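Local coordinates for TPR repeat-containing protein YrrB (Bacillus subtilis, PDB 2Q7F) that may mediate complex formation among RNA sulfuration components, RNA processing components and aminoacyl-tRNA synthetases, at residues F196-G200 with M215-A219. Residues are numbered along the deposited sequence; the frame is centred on the assembly and turned at random.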
ATOM      1  N   PHE A 196       2.845  16.721  -7.973  1.00 58.70           N
ATOM      2  CA  PHE A 196       3.183  17.715  -8.994  1.00 58.43           C
ATOM      3  C   PHE A 196       4.326  17.245  -9.902  1.00 58.18           C
ATOM      4  O   PHE A 196       4.257  17.403 -11.120  1.00 57.82           O
ATOM      5  CB  PHE A 196       3.511  19.072  -8.359  1.00 58.53           C
ATOM      6  CG  PHE A 196       2.298  19.930  -8.091  1.00 58.92           C
ATOM      7  CD1 PHE A 196       1.926  20.247  -6.787  1.00 59.16           C
ATOM      8  CD2 PHE A 196       1.532  20.430  -9.147  1.00 58.83           C
ATOM      9  CE1 PHE A 196       0.809  21.042  -6.539  1.00 58.65           C
ATOM     10  CE2 PHE A 196       0.416  21.220  -8.906  1.00 58.32           C
ATOM     11  CZ  PHE A 196       0.055  21.526  -7.602  1.00 58.43           C
ATOM     12  N   TYR A 197       5.355  16.648  -9.304  1.00 58.17           N
ATOM     13  CA  TYR A 197       6.496  16.139 -10.065  1.00 58.29           C
ATOM     14  C   TYR A 197       6.075  15.027 -11.011  1.00 58.34           C
ATOM     15  O   TYR A 197       6.444  15.030 -12.190  1.00 58.35           O
ATOM     16  CB  TYR A 197       7.608  15.642  -9.137  1.00 58.46           C
ATOM     17  CG  TYR A 197       8.571  14.686  -9.811  1.00 58.63           C
ATOM     18  CD1 TYR A 197       9.532  15.151 -10.719  1.00 58.72           C
ATOM     19  CD2 TYR A 197       8.515  13.317  -9.548  1.00 58.42           C
ATOM     20  CE1 TYR A 197      10.417  14.272 -11.342  1.00 58.72           C
ATOM     21  CE2 TYR A 197       9.388  12.435 -10.164  1.00 58.71           C
ATOM     22  CZ  TYR A 197      10.335  12.917 -11.056  1.00 58.81           C
ATOM     23  OH  TYR A 197      11.194  12.032 -11.657  1.00 58.78           O
ATOM     24  N   ASN A 198       5.307  14.078 -10.486  1.00 58.40           N
ATOM     25  CA  ASN A 198       4.835  12.945 -11.279  1.00 58.69           C
ATOM     26  C   ASN A 198       3.824  13.357 -12.348  1.00 59.04           C
ATOM     27  O   ASN A 198       3.726  12.716 -13.398  1.00 59.05           O
ATOM     28  CB  ASN A 198       4.286  11.840 -10.369  1.00 58.49           C
ATOM     29  CG  ASN A 198       5.392  11.079  -9.656  1.00 58.00           C
ATOM     30  OD1 ASN A 198       6.015  10.191 -10.230  1.00 57.15           O
ATOM     31  ND2 ASN A 198       5.641  11.431  -8.397  1.00 58.58           N
ATOM     32  N   ALA A 199       3.084  14.430 -12.073  1.00 59.61           N
ATOM     33  CA  ALA A 199       2.231  15.068 -13.068  1.00 60.16           C
ATOM     34  C   ALA A 199       3.118  15.655 -14.156  1.00 60.45           C
ATOM     35  O   ALA A 199       2.870  15.467 -15.346  1.00 60.33           O
ATOM     36  CB  ALA A 199       1.376  16.158 -12.429  1.00 60.13           C
ATOM     37  N   GLY A 200       4.171  16.340 -13.721  1.00 61.01           N
ATOM     38  CA  GLY A 200       5.152  16.924 -14.622  1.00 61.88           C
ATOM     39  C   GLY A 200       5.724  15.891 -15.566  1.00 62.46           C
ATOM     40  O   GLY A 200       5.864  16.151 -16.759  1.00 62.78           O
ATOM     41  N   MET A 215       3.731  22.269 -13.987  1.00 76.48           N
ATOM     42  CA  MET A 215       3.552  21.362 -12.845  1.00 76.12           C
ATOM     43  C   MET A 215       4.871  21.112 -12.109  1.00 75.95           C
ATOM     44  O   MET A 215       4.892  20.970 -10.879  1.00 75.84           O
ATOM     45  CB  MET A 215       2.941  20.027 -13.298  1.00 76.01           C
ATOM     46  CG  MET A 215       1.542  20.126 -13.887  1.00 75.92           C
ATOM     47  SD  MET A 215       0.296  20.642 -12.695  1.00 76.34           S
ATOM     48  CE  MET A 215      -1.017  21.190 -13.789  1.00 75.94           C
ATOM     49  N   LEU A 216       5.961  21.064 -12.878  1.00 75.70           N
ATOM     50  CA  LEU A 216       7.312  20.847 -12.360  1.00 75.52           C
ATOM     51  C   LEU A 216       7.756  22.022 -11.487  1.00 75.50           C
ATOM     52  O   LEU A 216       8.367  21.823 -10.430  1.00 75.37           O
ATOM     53  CB  LEU A 216       8.279  20.660 -13.533  1.00 75.59           C
ATOM     54  CG  LEU A 216       9.394  19.613 -13.524  1.00 75.71           C
ATOM     55  CD1 LEU A 216       8.927  18.273 -12.975  1.00 76.24           C
ATOM     56  CD2 LEU A 216       9.904  19.446 -14.941  1.00 75.48           C
ATOM     57  N   ASP A 217       7.444  23.239 -11.944  1.00 75.38           N
ATOM     58  CA  ASP A 217       7.701  24.462 -11.185  1.00 75.28           C
ATOM     59  C   ASP A 217       7.134  24.341  -9.783  1.00 75.06           C
ATOM     60  O   ASP A 217       7.861  24.478  -8.794  1.00 74.94           O
ATOM     61  CB  ASP A 217       7.069  25.675 -11.877  1.00 75.48           C
ATOM     62  CG  ASP A 217       7.806  26.088 -13.135  1.00 75.96           C
ATOM     63  OD1 ASP A 217       9.029  25.844 -13.224  1.00 76.53           O
ATOM     64  OD2 ASP A 217       7.158  26.662 -14.039  1.00 76.35           O
ATOM     65  N   LYS A 218       5.835  24.056  -9.717  1.00 74.80           N
ATOM     66  CA  LYS A 218       5.101  24.009  -8.457  1.00 74.61           C
ATOM     67  C   LYS A 218       5.653  22.969  -7.483  1.00 74.30           C
ATOM     68  O   LYS A 218       5.461  23.089  -6.274  1.00 74.30           O
ATOM     69  CB  LYS A 218       3.607  23.802  -8.714  1.00 74.73           C
ATOM     70  CG  LYS A 218       2.721  24.192  -7.538  1.00 75.22           C
ATOM     71  CD  LYS A 218       1.394  24.796  -7.980  1.00 75.78           C
ATOM     72  CE  LYS A 218       1.472  26.309  -8.087  1.00 75.77           C
ATOM     73  NZ  LYS A 218       0.118  26.924  -8.018  1.00 75.77           N
ATOM     74  N   ALA A 219       6.355  21.969  -8.011  1.00 74.11           N
ATOM     75  CA  ALA A 219       7.016  20.960  -7.179  1.00 73.86           C
ATOM     76  C   ALA A 219       8.258  21.523  -6.497  1.00 73.68           C
ATOM     77  O   ALA A 219       8.481  21.275  -5.315  1.00 73.60           O
ATOM     78  CB  ALA A 219       7.368  19.726  -7.998  1.00 73.83           C
TER
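The carbonyl oxygen of F196 takes the helical hydrogen bond from G200 N at 2.8 Å, and M215 CB packs against the same oxygen, F196 O, at 3.7 Å. No hydrogen bond crosses between 196-200 and 215-219. The contact is apolar, and the F196 side chain is its centre. The F196 CB lies beside the M215 carbonyl and meets A219 CB at 3.9 Å. Its ring then reaches across the second helix. K218 lays its aliphatic chain over one face. K218 CG stands 3.8 Å from the F196 ring centroid, 13° off the normal, a CH-pi contact. The K218 chain leaves with CG anti to the backbone N (chi1 -161°), which lifts CG and CD over the ring while NZ runs on away from 196-200. M215 comes from another direction. Its SD sits at the ring edge, near the ring plane, 3.8 Å from F196 CD2, a Met-aromatic contact. A bend at chi2 helps turn the M215 thioether to that edge. The backbones come closest at G200, whose CA is 5.0 Å from L216 CA. L216 CD1 lies near G200 CA and touches Y197 CD1 obliquely at 3.9 Å. The two segments run nearly antiparallel at 155°, their axes 7.6 Å apart. This is the packing of the two helices of a TPR hairpin, here within TPR 6. Outside the pair, F196 also touches T186 and A199 touches F182, both on helix 176-188. On helix 227-233, Y197 packs against L228, A229 and A232, and L216 touches K233.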